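Sorbitol-6-phosphate dehydrogenase (Erwinia amylovora CFBP1430, PDB 5O3Z) catalyses the NAD-dependent interconversion of D-sorbitol 6-phosphate and D-fructose 6-phosphate, as a short-chain dehydrogenase/reductase. Local coordinates at residues L111-N116 with S159-G164. Numbering follows the deposited sequence.
Sequences LSLQVN and SAAKFG
Lys-162 NZ reaches the helix of Asn-116 by two routes: a direct but weak hydrogen bond to Asn-116 OD1 (3.1 Å), and water 2, which accepts from NZ. That water also bonds Asn-116 O at 2.9 Å, so Asn-116 is linked to NZ directly through its amide oxygen and, by way of water 2, through its main-chain O. A bend at chi2 (-56°) turns the lysine chain toward the neighbouring helix, where it crosses the asparagine amide at a slant. NZ also makes weak hydrogen bonds to Ile-143 O and Ala-93 O. Water 1 bridges the two backbones, 2.8 Å from Asn-116 O and 2.7 Å from Ala-161 O. Lys-162 closes the YxxxK motif of the short-chain dehydrogenases, and Asn-116, at a wider pi-type turn of helix 106-133, matches the asparagine of the family's Asn-Ser-Tyr-Lys tetrad; the water-linked pair is consistent with the proton relay proposed for such enzymes. The other end of the Asn-116 amide is tethered within its own helix: ND2 donates to both Ser-112 O and Ser-112 OG, each tilted some 20° from the amide plane, which helps fix the rotation that presents OD1 to the lysine. Ala-161 CB, pointing toward segment 111-116, packs against Ser-112 OG (3.4 Å) and Asn-116 CB (3.6 Å), with Leu-113 CD2 alongside. The axes of the two short segments approach to 8.8 Å at a crossing angle of -28°.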
# COMPACT_ATOMS: atom_id res chain seq x y z
N LEU A 111 25.43 10.64 -1.81
CA LEU A 111 25.11 11.80 -0.98
C LEU A 111 23.63 11.74 -0.56
O LEU A 111 23.30 11.81 0.60
CB LEU A 111 25.42 13.07 -1.76
CG LEU A 111 25.44 14.41 -0.98
CD1 LEU A 111 26.42 14.42 0.20
CD2 LEU A 111 25.78 15.51 -1.99
N SER A 112 22.75 11.52 -1.52
CA SER A 112 21.33 11.31 -1.16
C SER A 112 21.15 10.34 -0.01
O SER A 112 20.43 10.66 0.95
CB SER A 112 20.47 10.91 -2.36
OG SER A 112 19.09 10.79 -1.91
N LEU A 113 21.86 9.21 -0.03
CA LEU A 113 21.74 8.23 1.06
C LEU A 113 22.27 8.75 2.40
O LEU A 113 21.69 8.52 3.46
CB LEU A 113 22.44 6.90 0.71
CG LEU A 113 21.91 6.19 -0.56
CD1 LEU A 113 22.64 4.87 -0.76
CD2 LEU A 113 20.42 5.96 -0.52
N GLN A 114 23.36 9.51 2.34
CA GLN A 114 23.98 10.02 3.58
C GLN A 114 23.03 11.04 4.27
O GLN A 114 22.70 10.89 5.42
CB GLN A 114 25.37 10.66 3.25
CG GLN A 114 26.51 9.65 2.99
CD GLN A 114 26.70 8.62 4.12
OE1 GLN A 114 26.63 8.95 5.29
NE2 GLN A 114 26.92 7.37 3.76
N VAL A 115 22.59 12.02 3.52
CA VAL A 115 21.81 13.15 4.01
C VAL A 115 20.38 12.65 4.36
O VAL A 115 19.90 12.91 5.46
CB VAL A 115 21.80 14.31 3.00
CG1 VAL A 115 20.90 15.45 3.47
CG2 VAL A 115 23.22 14.86 2.82
N ASN A 116 19.77 11.87 3.47
CA ASN A 116 18.38 11.51 3.67
C ASN A 116 18.14 10.36 4.56
O ASN A 116 17.07 10.26 5.15
CB ASN A 116 17.73 11.26 2.37
CG ASN A 116 17.46 12.51 1.66
OD1 ASN A 116 16.70 13.34 2.20
ND2 ASN A 116 18.08 12.72 0.49
N SER A 159 14.31 8.95 -4.50
CA SER A 159 13.31 7.93 -4.15
C SER A 159 13.84 6.77 -3.31
O SER A 159 13.23 6.36 -2.36
CB SER A 159 12.60 7.41 -5.37
OG SER A 159 11.66 8.38 -5.84
N ALA A 160 14.99 6.26 -3.69
CA ALA A 160 15.64 5.21 -2.95
C ALA A 160 15.79 5.60 -1.45
O ALA A 160 15.47 4.84 -0.53
CB ALA A 160 17.00 4.92 -3.60
N ALA A 161 16.24 6.83 -1.23
CA ALA A 161 16.56 7.27 0.10
C ALA A 161 15.30 7.58 0.89
O ALA A 161 15.26 7.29 2.02
CB ALA A 161 17.42 8.50 0.02
N LYS A 162 14.28 8.16 0.23
CA LYS A 162 13.03 8.51 0.87
C LYS A 162 12.19 7.29 1.15
O LYS A 162 11.67 7.17 2.22
CB LYS A 162 12.22 9.52 0.05
CG LYS A 162 12.80 10.94 0.02
CD LYS A 162 13.00 11.55 1.41
CE LYS A 162 13.71 12.91 1.34
NZ LYS A 162 13.69 13.61 2.66
N PHE A 163 12.09 6.36 0.21
CA PHE A 163 11.51 5.04 0.60
C PHE A 163 12.26 4.39 1.77
O PHE A 163 11.68 3.88 2.77
CB PHE A 163 11.59 4.11 -0.63
CG PHE A 163 10.39 4.14 -1.53
CD1 PHE A 163 10.14 5.24 -2.35
CD2 PHE A 163 9.56 3.07 -1.61
CE1 PHE A 163 9.03 5.26 -3.17
CE2 PHE A 163 8.46 3.09 -2.46
CZ PHE A 163 8.23 4.15 -3.28
N GLY A 164 13.58 4.39 1.70
CA GLY A 164 14.38 3.85 2.79
C GLY A 164 14.08 4.48 4.12
O GLY A 164 13.95 3.78 5.14
O HOH W 1 14.78 9.16 3.97
O HOH W 2 15.21 12.42 5.12